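CTD kinase subunit gamma (Schizosaccharomyces pombe, PDB 5CE7) is a subunit of the RNA polymerase II CTD kinase complex, which probably hyperphosphorylates the C-terminal repeats during transcriptional elongation, this chain being its noncanonical CTD-interacting domain. Local coordinates at residues F30-L35 against D65-M70; T56-M61 against A103-E108; P107-V112 against A132-H137. One frame throughout, in Å; residues are numbered along the deposited sequence.

Interaction 1. Residues F30-L35 against D65-M70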
ATOM      1  N   PHE A  30       7.569 -11.955  -3.436  1.00 17.21           N
ATOM      2  CA  PHE A  30       6.569 -12.879  -3.978  1.00 15.30           C
ATOM      3  C   PHE A  30       5.671 -12.199  -5.009  1.00 15.25           C
ATOM      4  O   PHE A  30       5.439 -12.739  -6.088  1.00 16.68           O
ATOM      5  CB  PHE A  30       5.697 -13.458  -2.857  1.00 17.27           C
ATOM      6  CG  PHE A  30       4.720 -14.505  -3.327  1.00 20.83           C
ATOM      7  CD1 PHE A  30       5.085 -15.842  -3.372  1.00 21.62           C
ATOM      8  CD2 PHE A  30       3.436 -14.149  -3.721  1.00 16.16           C
ATOM      9  CE1 PHE A  30       4.182 -16.814  -3.807  1.00 17.66           C
ATOM     10  CE2 PHE A  30       2.534 -15.109  -4.161  1.00 16.59           C
ATOM     11  CZ  PHE A  30       2.909 -16.440  -4.199  1.00 21.37           C
ATOM     12  N   ALA A  31       5.144 -11.028  -4.662  1.00 14.45           N
ATOM     13  CA  ALA A  31       4.254 -10.294  -5.551  1.00 13.73           C
ATOM     14  C   ALA A  31       4.922 -10.003  -6.883  1.00 16.25           C
ATOM     15  O   ALA A  31       4.265 -10.016  -7.931  1.00 14.72           O
ATOM     16  CB  ALA A  31       3.784  -8.984  -4.895  1.00 14.30           C
ATOM     17  N   ILE A  32       6.227  -9.744  -6.833  1.00 14.44           N
ATOM     18  CA  ILE A  32       7.002  -9.370  -8.017  1.00 17.81           C
ATOM     19  C   ILE A  32       7.382 -10.604  -8.816  1.00 19.47           C
ATOM     20  O   ILE A  32       7.324 -10.605 -10.047  1.00 18.78           O
ATOM     21  CB  ILE A  32       8.274  -8.565  -7.632  1.00 17.34           C
ATOM     22  CG1 ILE A  32       7.878  -7.155  -7.179  1.00 17.76           C
ATOM     23  CG2 ILE A  32       9.250  -8.507  -8.799  1.00 20.30           C
ATOM     24  CD1 ILE A  32       8.931  -6.435  -6.379  1.00 19.49           C
ATOM     25  N   LYS A  33       7.753 -11.661  -8.108  1.00 21.03           N
ATOM     26  CA  LYS A  33       8.070 -12.936  -8.750  1.00 23.47           C
ATOM     27  C   LYS A  33       6.879 -13.451  -9.550  1.00 22.96           C
ATOM     28  O   LYS A  33       7.041 -14.137 -10.562  1.00 23.17           O
ATOM     29  CB  LYS A  33       8.482 -13.951  -7.692  1.00 28.04           C
ATOM     30  CG  LYS A  33       8.617 -15.393  -8.178  1.00 39.09           C
ATOM     31  CD  LYS A  33       9.801 -15.585  -9.120  1.00 47.25           C
ATOM     32  CE  LYS A  33       9.899 -17.045  -9.578  1.00 51.92           C
ATOM     33  NZ  LYS A  33      10.931 -17.268 -10.636  1.00 51.11           N
ATOM     34  N   HIS A  34       5.678 -13.104  -9.096  1.00 21.30           N
ATOM     35  CA  HIS A  34       4.449 -13.561  -9.735  1.00 20.31           C
ATOM     36  C   HIS A  34       3.650 -12.402 -10.285  1.00 18.89           C
ATOM     37  O   HIS A  34       2.440 -12.310 -10.081  1.00 16.57           O
ATOM     38  CB  HIS A  34       3.628 -14.364  -8.733  1.00 20.09           C
ATOM     39  CG  HIS A  34       4.321 -15.609  -8.287  1.00 24.25           C
ATOM     40  ND1 HIS A  34       4.975 -15.707  -7.075  1.00 27.80           N
ATOM     41  CD2 HIS A  34       4.519 -16.788  -8.919  1.00 20.58           C
ATOM     42  CE1 HIS A  34       5.521 -16.905  -6.972  1.00 23.86           C
ATOM     43  NE2 HIS A  34       5.262 -17.580  -8.078  1.00 25.85           N
ATOM     44  N   LEU A  35       4.345 -11.517 -10.983  1.00 20.11           N
ATOM     45  CA  LEU A  35       3.743 -10.344 -11.601  1.00 22.64           C
ATOM     46  C   LEU A  35       2.568 -10.723 -12.490  1.00 21.37           C
ATOM     47  O   LEU A  35       1.655  -9.915 -12.701  1.00 19.12           O
ATOM     48  CB  LEU A  35       4.784  -9.617 -12.450  1.00 23.99           C
ATOM     49  CG  LEU A  35       5.246  -8.220 -12.078  1.00 33.01           C
ATOM     50  CD1 LEU A  35       6.069  -7.658 -13.240  1.00 31.84           C
ATOM     51  CD2 LEU A  35       4.078  -7.301 -11.746  1.00 34.10           C
ATOM     52  N   ASP A  65       4.431   0.780   0.236  1.00 18.75           N
ATOM     53  CA  ASP A  65       5.618   1.607   0.019  1.00 22.32           C
ATOM     54  C   ASP A  65       6.810   0.704  -0.335  1.00 15.94           C
ATOM     55  O   ASP A  65       7.513   0.939  -1.312  1.00 16.68           O
ATOM     56  CB  ASP A  65       5.896   2.422   1.285  1.00 23.73           C
ATOM     57  CG  ASP A  65       6.904   3.546   1.074  1.00 26.01           C
ATOM     58  OD1 ASP A  65       7.318   3.821  -0.065  1.00 23.82           O
ATOM     59  OD2 ASP A  65       7.258   4.185   2.076  1.00 31.73           O
ATOM     60  N   THR A  66       7.018  -0.329   0.468  1.00 15.98           N
ATOM     61  CA  THR A  66       8.077  -1.322   0.226  1.00 15.48           C
ATOM     62  C   THR A  66       7.932  -2.026  -1.140  1.00 14.95           C
ATOM     63  O   THR A  66       8.916  -2.209  -1.885  1.00 16.25           O
ATOM     64  CB  THR A  66       8.099  -2.358   1.381  1.00 15.25           C
ATOM     65  OG1 THR A  66       8.406  -1.681   2.612  1.00 17.33           O
ATOM     66  CG2 THR A  66       9.139  -3.477   1.122  1.00 11.54           C
ATOM     67  N   LEU A  67       6.700  -2.393  -1.478  1.00 12.38           N
ATOM     68  CA  LEU A  67       6.404  -2.995  -2.772  1.00 12.72           C
ATOM     69  C   LEU A  67       6.792  -2.063  -3.923  1.00 15.34           C
ATOM     70  O   LEU A  67       7.461  -2.478  -4.879  1.00 17.59           O
ATOM     71  CB  LEU A  67       4.916  -3.348  -2.871  1.00  9.86           C
ATOM     72  CG  LEU A  67       4.428  -3.964  -4.184  1.00 12.44           C
ATOM     73  CD1 LEU A  67       5.192  -5.263  -4.482  1.00 15.13           C
ATOM     74  CD2 LEU A  67       2.954  -4.270  -4.092  1.00 12.11           C
ATOM     75  N   CYS A  68       6.360  -0.809  -3.849  1.00 10.55           N
ATOM     76  CA  CYS A  68       6.748   0.161  -4.868  1.00 13.89           C
ATOM     77  C   CYS A  68       8.278   0.318  -4.973  1.00 15.06           C
ATOM     78  O   CYS A  68       8.824   0.313  -6.070  1.00 16.97           O
ATOM     79  CB  CYS A  68       6.066   1.524  -4.632  1.00 14.67           C
ATOM     80  SG  CYS A  68       4.270   1.512  -4.908  1.00 17.81           S
ATOM     81  N   GLU A  69       8.963   0.465  -3.843  1.00 13.97           N
ATOM     82  CA  GLU A  69      10.425   0.597  -3.858  1.00 15.60           C
ATOM     83  C   GLU A  69      11.073  -0.601  -4.538  1.00 15.81           C
ATOM     84  O   GLU A  69      11.963  -0.458  -5.368  1.00 18.77           O
ATOM     85  CB  GLU A  69      10.981   0.744  -2.441  1.00 20.94           C
ATOM     86  CG  GLU A  69      10.537   2.022  -1.748  1.00 27.46           C
ATOM     87  CD  GLU A  69      11.022   2.128  -0.306  1.00 36.80           C
ATOM     88  OE1 GLU A  69      11.280   1.084   0.325  1.00 36.58           O
ATOM     89  OE2 GLU A  69      11.152   3.266   0.194  1.00 40.61           O
HETATM   90  N   MSE A  70      10.611  -1.791  -4.194  1.00 15.40           N
HETATM   91  CA  MSE A  70      11.179  -2.989  -4.780  1.00 16.98           C
HETATM   92  C   MSE A  70      10.822  -3.137  -6.250  1.00 14.90           C
HETATM   93  O   MSE A  70      11.636  -3.599  -7.037  1.00 17.51           O
HETATM   94  CB  MSE A  70      10.796  -4.210  -3.958  1.00 17.38           C
HETATM   95  CG  MSE A  70      11.471  -4.187  -2.585  1.00 28.23           C
HETATM   96 SE   MSE A  70      11.171  -5.833  -1.618  1.00 63.52          SE
HETATM   97  CE  MSE A  70      11.146  -7.050  -3.195  1.00 14.91           C
TER
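I32 reaches across from helix 25-33 to L67 and M70 on helix 54-73, and its long branch carries most of the contact. CB points toward the other helix, and a chi1 of -72° sets CG1 anti to the carbonyl carbon. CG1 skirts L67 at the outer limit of packing, with its nearest approach to CD1 of that leucine. The terminal CD1 goes furthest, coming 3.8 Å from M70 CB and touching the carbonyl carbon of the same residue. At the far end of the selenomethionine, M70 CE comes to 3.9 Å from I32 CD1, so the isoleucine methyl is met by both the root and the tip of one side chain. One turn back, L67 holds CG anti to its backbone N (chi1 179°) and advances CD1 to 4.0 Å from A31 CB, the small methyl allowing the leucine near the helix backbone.

Behind this apolar seam helix 25-33 ends. H34 ND1 lies 3.2 Å from F30 O, and H34 N bonds to the same oxygen from the opposite face of its carbonyl plane. The same ND1 sits over the centre of the F30 ring, while that ring packs on helix 3-14. Y80 touches L67 and hydrogen-bonds to A31 O. The contact packs helix 25-33 on helix 54-73 within the right-handed helical superhelix of this noncanonical CTD-interacting domain.

Interaction 2. Residues T56-M61 against A103-E108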
ATOM      1  N   THR A  56      -3.474  -3.087  11.133  1.00 15.90           N
ATOM      2  CA  THR A  56      -3.216  -3.866   9.920  1.00 11.95           C
ATOM      3  C   THR A  56      -3.225  -2.986   8.670  1.00 10.88           C
ATOM      4  O   THR A  56      -2.416  -3.153   7.770  1.00 10.85           O
ATOM      5  CB  THR A  56      -4.265  -5.007   9.784  1.00 18.20           C
ATOM      6  OG1 THR A  56      -4.058  -5.964  10.833  1.00 18.29           O
ATOM      7  CG2 THR A  56      -4.155  -5.721   8.432  1.00 19.37           C
ATOM      8  N   ARG A  57      -4.147  -2.034   8.622  1.00 12.79           N
ATOM      9  CA  ARG A  57      -4.232  -1.145   7.480  1.00 14.20           C
ATOM     10  C   ARG A  57      -2.978  -0.292   7.306  1.00 10.22           C
ATOM     11  O   ARG A  57      -2.508  -0.094   6.194  1.00 16.10           O
ATOM     12  CB  ARG A  57      -5.518  -0.320   7.557  1.00 18.20           C
ATOM     13  CG  ARG A  57      -6.720  -1.169   7.111  1.00 25.27           C
ATOM     14  CD  ARG A  57      -7.923  -1.050   8.019  1.00 32.00           C
ATOM     15  NE  ARG A  57      -8.703   0.112   7.666  1.00 30.14           N
ATOM     16  CZ  ARG A  57      -9.994   0.107   7.345  1.00 28.51           C
ATOM     17  NH1 ARG A  57     -10.696  -1.014   7.343  1.00 34.86           N
ATOM     18  NH2 ARG A  57     -10.584   1.256   7.028  1.00 19.05           N
ATOM     19  N   VAL A  58      -2.444   0.190   8.420  1.00 12.17           N
ATOM     20  CA  VAL A  58      -1.224   0.982   8.421  1.00 13.16           C
ATOM     21  C   VAL A  58      -0.045   0.126   7.954  1.00 11.16           C
ATOM     22  O   VAL A  58       0.780   0.570   7.165  1.00 13.88           O
ATOM     23  CB  VAL A  58      -0.931   1.565   9.835  1.00 14.94           C
ATOM     24  CG1 VAL A  58       0.489   2.083   9.914  1.00 19.03           C
ATOM     25  CG2 VAL A  58      -1.906   2.677  10.152  1.00 17.34           C
ATOM     26  N   ASN A  59       0.032  -1.107   8.435  1.00 10.03           N
ATOM     27  CA  ASN A  59       1.126  -1.983   8.014  1.00 13.79           C
ATOM     28  C   ASN A  59       1.046  -2.339   6.536  1.00 12.98           C
ATOM     29  O   ASN A  59       2.067  -2.481   5.872  1.00 12.49           O
ATOM     30  CB  ASN A  59       1.221  -3.225   8.912  1.00 15.04           C
ATOM     31  CG  ASN A  59       1.759  -2.889  10.297  1.00 16.87           C
ATOM     32  OD1 ASN A  59       2.486  -1.914  10.462  1.00 15.24           O
ATOM     33  ND2 ASN A  59       1.393  -3.687  11.295  1.00 19.67           N
ATOM     34  N   ILE A  60      -0.170  -2.442   6.008  1.00 13.69           N
ATOM     35  CA  ILE A  60      -0.348  -2.644   4.572  1.00 14.43           C
ATOM     36  C   ILE A  60       0.077  -1.418   3.763  1.00 11.94           C
ATOM     37  O   ILE A  60       0.637  -1.548   2.684  1.00 14.62           O
ATOM     38  CB  ILE A  60      -1.796  -3.056   4.221  1.00 17.56           C
ATOM     39  CG1 ILE A  60      -2.060  -4.480   4.730  1.00 19.25           C
ATOM     40  CG2 ILE A  60      -2.003  -2.979   2.709  1.00 20.25           C
ATOM     41  CD1 ILE A  60      -3.527  -4.880   4.764  1.00 22.79           C
HETATM   42  N   MSE A  61      -0.181  -0.227   4.293  1.00 13.15           N
HETATM   43  CA  MSE A  61       0.329   1.013   3.695  1.00 17.38           C
HETATM   44  C   MSE A  61       1.867   1.012   3.635  1.00 17.21           C
HETATM   45  O   MSE A  61       2.460   1.392   2.625  1.00 12.92           O
HETATM   46  CB  MSE A  61      -0.171   2.212   4.504  1.00  8.81           C
HETATM   47  CG  MSE A  61       0.063   3.621   3.889  1.00 31.35           C
HETATM   48 SE   MSE A  61      -0.885   3.846   2.165  1.00 57.03          SE
HETATM   49  CE  MSE A  61      -1.851   5.487   2.576  1.00 52.92           C
ATOM     50  N   ALA A 103      -6.557  11.040  12.617  1.00 14.55           N
ATOM     51  CA  ALA A 103      -5.556  11.708  13.447  1.00 13.95           C
ATOM     52  C   ALA A 103      -4.484  10.730  13.931  1.00 15.71           C
ATOM     53  O   ALA A 103      -3.290  11.035  13.891  1.00 15.54           O
ATOM     54  CB  ALA A 103      -6.227  12.414  14.636  1.00 16.69           C
ATOM     55  N   ALA A 104      -4.912   9.553  14.386  1.00 13.26           N
ATOM     56  CA  ALA A 104      -3.979   8.546  14.869  1.00 16.12           C
ATOM     57  C   ALA A 104      -2.981   8.086  13.794  1.00 15.42           C
ATOM     58  O   ALA A 104      -1.840   7.771  14.108  1.00 15.01           O
ATOM     59  CB  ALA A 104      -4.737   7.332  15.466  1.00 16.66           C
ATOM     60  N   ASN A 105      -3.411   8.049  12.537  1.00 11.24           N
ATOM     61  CA  ASN A 105      -2.548   7.560  11.463  1.00 14.99           C
ATOM     62  C   ASN A 105      -1.960   8.630  10.543  1.00 14.30           C
ATOM     63  O   ASN A 105      -1.282   8.291   9.583  1.00 13.94           O
ATOM     64  CB  ASN A 105      -3.300   6.546  10.593  1.00 13.18           C
ATOM     65  CG  ASN A 105      -3.624   5.277  11.338  1.00 18.86           C
ATOM     66  OD1 ASN A 105      -2.998   4.969  12.360  1.00 20.45           O
ATOM     67  ND2 ASN A 105      -4.595   4.520  10.830  1.00 14.80           N
ATOM     68  N   ALA A 106      -2.221   9.906  10.808  1.00 14.18           N
ATOM     69  CA  ALA A 106      -1.798  10.946   9.863  1.00 14.36           C
ATOM     70  C   ALA A 106      -0.272  11.018   9.601  1.00 15.86           C
ATOM     71  O   ALA A 106       0.159  11.117   8.454  1.00 15.51           O
ATOM     72  CB  ALA A 106      -2.348  12.311  10.277  1.00 14.40           C
ATOM     73  N   PRO A 107       0.554  10.987  10.658  1.00 14.52           N
ATOM     74  CA  PRO A 107       1.997  11.087  10.386  1.00 15.03           C
ATOM     75  C   PRO A 107       2.537   9.879   9.614  1.00 16.45           C
ATOM     76  O   PRO A 107       3.480  10.008   8.835  1.00 17.44           O
ATOM     77  CB  PRO A 107       2.617  11.134  11.792  1.00 14.77           C
ATOM     78  CG  PRO A 107       1.485  11.641  12.680  1.00 15.09           C
ATOM     79  CD  PRO A 107       0.253  11.011  12.100  1.00 17.48           C
ATOM     80  N   GLU A 108       1.947   8.708   9.839  1.00 15.07           N
ATOM     81  CA  GLU A 108       2.438   7.498   9.218  1.00 14.25           C
ATOM     82  C   GLU A 108       2.031   7.459   7.752  1.00 15.13           C
ATOM     83  O   GLU A 108       2.781   6.966   6.920  1.00 17.29           O
ATOM     84  CB  GLU A 108       1.952   6.251   9.981  1.00 16.22           C
ATOM     85  CG  GLU A 108       2.569   6.064  11.396  1.00 18.95           C
ATOM     86  CD  GLU A 108       2.146   7.135  12.424  1.00 19.28           C
ATOM     87  OE1 GLU A 108       2.978   7.461  13.302  1.00 16.03           O
ATOM     88  OE2 GLU A 108       0.986   7.628  12.382  1.00 13.22           O
TER
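The carboxamide of N105 has one methyl of V58 lying over its face: V58 CG2 is 3.3 Å from N105 CG and 3.4 Å from N105 OD1, and ND2 is equally near. These almost equal distances mean that the methyl meets the flat group as a whole and favours neither polar end. The amide nitrogen spends its bonding elsewhere, donating to V95 O, a bond likely to hold the plane that V58 covers. The other flat group, the E108 carboxylate, leads away from V58; only the base of that side chain takes part, with E108 CB 4.4 Å from V58 CG1.

V58 thus divides its two methyls between successive turns of helix 100-118. With CG1 anti to the backbone N (chi1 166°), CG2 is sent to the asparagine and CG1 to the glutamate. The meeting is a small one between a methyl pair and the sides of polar residues, close at N105 and loose at E108. Helix 100-118 is kinked here, since P107 has no N-H to offer to the turn before and E108 N makes just a weak bond, to N105 O.

R57 hydrogen-bonds to N94 O, while I60 packs on helix 38-51. M61 continues the interface onto V109 and V112, and A106 turns to helix 124-139, so helix 100-118 lies between helices 54-73 and 124-139.

Interaction 3. Residues P107-V112 against A132-H137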
ATOM      1  N   PRO A 107       0.554  10.987  10.658  1.00 14.52           N
ATOM      2  CA  PRO A 107       1.997  11.087  10.386  1.00 15.03           C
ATOM      3  C   PRO A 107       2.537   9.879   9.614  1.00 16.45           C
ATOM      4  O   PRO A 107       3.480  10.008   8.835  1.00 17.44           O
ATOM      5  CB  PRO A 107       2.617  11.134  11.792  1.00 14.77           C
ATOM      6  CG  PRO A 107       1.485  11.641  12.680  1.00 15.09           C
ATOM      7  CD  PRO A 107       0.253  11.011  12.100  1.00 17.48           C
ATOM      8  N   GLU A 108       1.947   8.708   9.839  1.00 15.07           N
ATOM      9  CA  GLU A 108       2.438   7.498   9.218  1.00 14.25           C
ATOM     10  C   GLU A 108       2.031   7.459   7.752  1.00 15.13           C
ATOM     11  O   GLU A 108       2.781   6.966   6.920  1.00 17.29           O
ATOM     12  CB  GLU A 108       1.952   6.251   9.981  1.00 16.22           C
ATOM     13  CG  GLU A 108       2.569   6.064  11.396  1.00 18.95           C
ATOM     14  CD  GLU A 108       2.146   7.135  12.424  1.00 19.28           C
ATOM     15  OE1 GLU A 108       2.978   7.461  13.302  1.00 16.03           O
ATOM     16  OE2 GLU A 108       0.986   7.628  12.382  1.00 13.22           O
ATOM     17  N   VAL A 109       0.856   8.003   7.432  1.00 14.64           N
ATOM     18  CA  VAL A 109       0.417   8.052   6.047  1.00 14.24           C
ATOM     19  C   VAL A 109       1.193   9.162   5.329  1.00 17.49           C
ATOM     20  O   VAL A 109       1.561   9.024   4.162  1.00 16.18           O
ATOM     21  CB  VAL A 109      -1.118   8.254   5.924  1.00 20.90           C
ATOM     22  CG1 VAL A 109      -1.509   8.597   4.492  1.00 19.60           C
ATOM     23  CG2 VAL A 109      -1.863   6.992   6.399  1.00 16.13           C
ATOM     24  N   ARG A 110       1.465  10.254   6.039  1.00 17.40           N
ATOM     25  CA  ARG A 110       2.301  11.306   5.471  1.00 17.32           C
ATOM     26  C   ARG A 110       3.686  10.797   5.096  1.00 16.38           C
ATOM     27  O   ARG A 110       4.245  11.206   4.076  1.00 18.21           O
ATOM     28  CB  ARG A 110       2.407  12.516   6.414  1.00 16.07           C
ATOM     29  CG  ARG A 110       1.094  13.273   6.561  1.00 18.79           C
ATOM     30  CD  ARG A 110       1.289  14.637   7.216  1.00 22.28           C
ATOM     31  NE  ARG A 110       0.030  15.379   7.274  1.00 21.88           N
ATOM     32  CZ  ARG A 110      -0.630  15.679   8.387  1.00 22.46           C
ATOM     33  NH1 ARG A 110      -0.151  15.316   9.577  1.00 22.92           N
ATOM     34  NH2 ARG A 110      -1.771  16.357   8.304  1.00 25.29           N
ATOM     35  N   LYS A 111       4.250   9.913   5.911  1.00 14.89           N
ATOM     36  CA  LYS A 111       5.584   9.386   5.612  1.00 20.64           C
ATOM     37  C   LYS A 111       5.556   8.598   4.307  1.00 19.20           C
ATOM     38  O   LYS A 111       6.430   8.754   3.448  1.00 17.13           O
ATOM     39  CB  LYS A 111       6.100   8.516   6.763  1.00 27.78           C
ATOM     40  CG  LYS A 111       7.479   7.901   6.528  1.00 34.40           C
ATOM     41  CD  LYS A 111       7.463   6.407   6.821  1.00 36.99           C
ATOM     42  CE  LYS A 111       7.044   6.107   8.264  1.00 31.85           C
ATOM     43  NZ  LYS A 111       8.184   6.206   9.225  1.00 31.51           N
ATOM     44  N   VAL A 112       4.540   7.755   4.152  1.00 17.52           N
ATOM     45  CA  VAL A 112       4.400   6.960   2.937  1.00 18.36           C
ATOM     46  C   VAL A 112       4.143   7.838   1.708  1.00 16.90           C
ATOM     47  O   VAL A 112       4.699   7.598   0.629  1.00 15.94           O
ATOM     48  CB  VAL A 112       3.257   5.931   3.066  1.00 15.25           C
ATOM     49  CG1 VAL A 112       3.052   5.203   1.739  1.00 14.21           C
ATOM     50  CG2 VAL A 112       3.557   4.955   4.198  1.00 16.15           C
ATOM     51  N   ALA A 132      -4.043  16.648   1.267  1.00 20.21           N
ATOM     52  CA  ALA A 132      -5.220  17.407   1.717  1.00 25.61           C
ATOM     53  C   ALA A 132      -6.247  16.484   2.385  1.00 21.46           C
ATOM     54  O   ALA A 132      -6.951  16.882   3.308  1.00 22.69           O
ATOM     55  CB  ALA A 132      -5.857  18.174   0.558  1.00 27.58           C
ATOM     56  N   THR A 133      -6.334  15.249   1.906  1.00 20.11           N
ATOM     57  CA  THR A 133      -7.231  14.274   2.504  1.00 23.70           C
ATOM     58  C   THR A 133      -6.796  13.948   3.926  1.00 22.58           C
ATOM     59  O   THR A 133      -7.608  13.949   4.842  1.00 22.33           O
ATOM     60  CB  THR A 133      -7.295  12.975   1.674  1.00 24.28           C
ATOM     61  OG1 THR A 133      -7.776  13.284   0.361  1.00 28.31           O
ATOM     62  CG2 THR A 133      -8.239  11.971   2.327  1.00 23.50           C
ATOM     63  N   VAL A 134      -5.505  13.672   4.101  1.00 21.96           N
ATOM     64  CA  VAL A 134      -4.959  13.417   5.422  1.00 19.61           C
ATOM     65  C   VAL A 134      -5.223  14.588   6.376  1.00 20.16           C
ATOM     66  O   VAL A 134      -5.596  14.387   7.528  1.00 19.26           O
ATOM     67  CB  VAL A 134      -3.440  13.124   5.368  1.00 16.43           C
ATOM     68  CG1 VAL A 134      -2.871  13.011   6.771  1.00 13.99           C
ATOM     69  CG2 VAL A 134      -3.168  11.836   4.575  1.00 14.20           C
ATOM     70  N   GLU A 135      -5.021  15.811   5.906  1.00 20.44           N
ATOM     71  CA  GLU A 135      -5.241  16.964   6.761  1.00 23.61           C
ATOM     72  C   GLU A 135      -6.714  17.078   7.158  1.00 21.27           C
ATOM     73  O   GLU A 135      -7.033  17.257   8.330  1.00 18.61           O
ATOM     74  CB  GLU A 135      -4.742  18.252   6.093  1.00 26.71           C
ATOM     75  CG  GLU A 135      -5.035  19.507   6.893  1.00 30.30           C
ATOM     76  CD  GLU A 135      -4.337  19.525   8.249  1.00 36.41           C
ATOM     77  OE1 GLU A 135      -3.379  18.745   8.447  1.00 34.74           O
ATOM     78  OE2 GLU A 135      -4.752  20.323   9.120  1.00 38.13           O
ATOM     79  N   ALA A 136      -7.610  16.953   6.181  1.00 20.65           N
ATOM     80  CA  ALA A 136      -9.048  16.970   6.466  1.00 23.26           C
ATOM     81  C   ALA A 136      -9.438  15.905   7.505  1.00 19.03           C
ATOM     82  O   ALA A 136     -10.216  16.168   8.418  1.00 21.24           O
ATOM     83  CB  ALA A 136      -9.857  16.775   5.178  1.00 23.97           C
ATOM     84  N   HIS A 137      -8.878  14.710   7.366  1.00 15.64           N
ATOM     85  CA  HIS A 137      -9.203  13.609   8.276  1.00 20.75           C
ATOM     86  C   HIS A 137      -8.471  13.670   9.623  1.00 20.93           C
ATOM     87  O   HIS A 137      -8.894  13.045  10.605  1.00 22.12           O
ATOM     88  CB  HIS A 137      -8.984  12.261   7.573  1.00 24.47           C
ATOM     89  CG  HIS A 137      -9.947  12.020   6.445  1.00 23.54           C
ATOM     90  ND1 HIS A 137      -9.890  10.895   5.645  1.00 21.25           N
ATOM     91  CD2 HIS A 137     -10.988  12.750   5.995  1.00 23.68           C
ATOM     92  CE1 HIS A 137     -10.867  10.946   4.752  1.00 22.66           C
ATOM     93  NE2 HIS A 137     -11.548  12.064   4.940  1.00 22.37           N
TER
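R110 and E135 meet in a salt bridge, with R110 NH2 2.9 Å from E135 OE1. The carboxylate oxygen approaches the edge of the guanidinium, near its plane, and the two flat groups are turned 26° against each other. V134 approaches the same guanidinium differently: its CG1 lies 3.5 Å above the plane, toward the margin of the group rather than its middle, and comes within 3.8 Å of R110 NE. The arginine therefore has a methyl on one face and an acid at the edge. Deeper in, V109 CG1 packs at 3.6 Å against V134 CG2, the two valines passing alongside in opposite senses.

The torsions explain how each group gets there. The R110 chain is extended from CG to NE and carries its charge across to helix 124-139. E135, with CG anti to the backbone N, folds at chi2 (63°) to bring its acid back toward the arginine. V134 CG1 serves R110 and CG2 serves V109. Outside the two segments, E138 forms a second salt bridge with R110 NH2, and Q139 donates to E135 OE2, which is likely to limit how far both groups turn. Replacing R110 by a leucine would probably leave E135 and E138 without their shared positive partner and strip V134 CG1 of its flat cover.

The two segments run almost exactly antiparallel, at 176°, with their axes 10.3 Å apart. The salt bridge flanks the partly exposed side of this pair, while V109 and V134 face inward. V134 also touches L113, and V109 packs on V95 of helix 88-95. V92 of that helix meets V109, T133 and V134, so helix 88-95 touches both helices of the pair.

How the interactions relate
Interactions 2 and 3 lie together, their centres about 9 Å apart, whereas interaction 1 is about 20 Å from the former and 23 Å from the latter, centre to centre, on the opposite side of the chain's centre. Helix 54-73 serves both interactions 1 and 2, near its two ends; helix 100-118 serves both 2 and 3, which share P107 and E108. Along the chain the segments of 1 and 2 alternate, and 3 opens where 2 ends. Direct packing joins them as well: M61 meets V109 and V112, A106 meets V134, and D65 CB touches V112 CG1. The contacts thus connect helices 25-33, 54-73, 100-118 and 124-139 in succession across one superhelical domain.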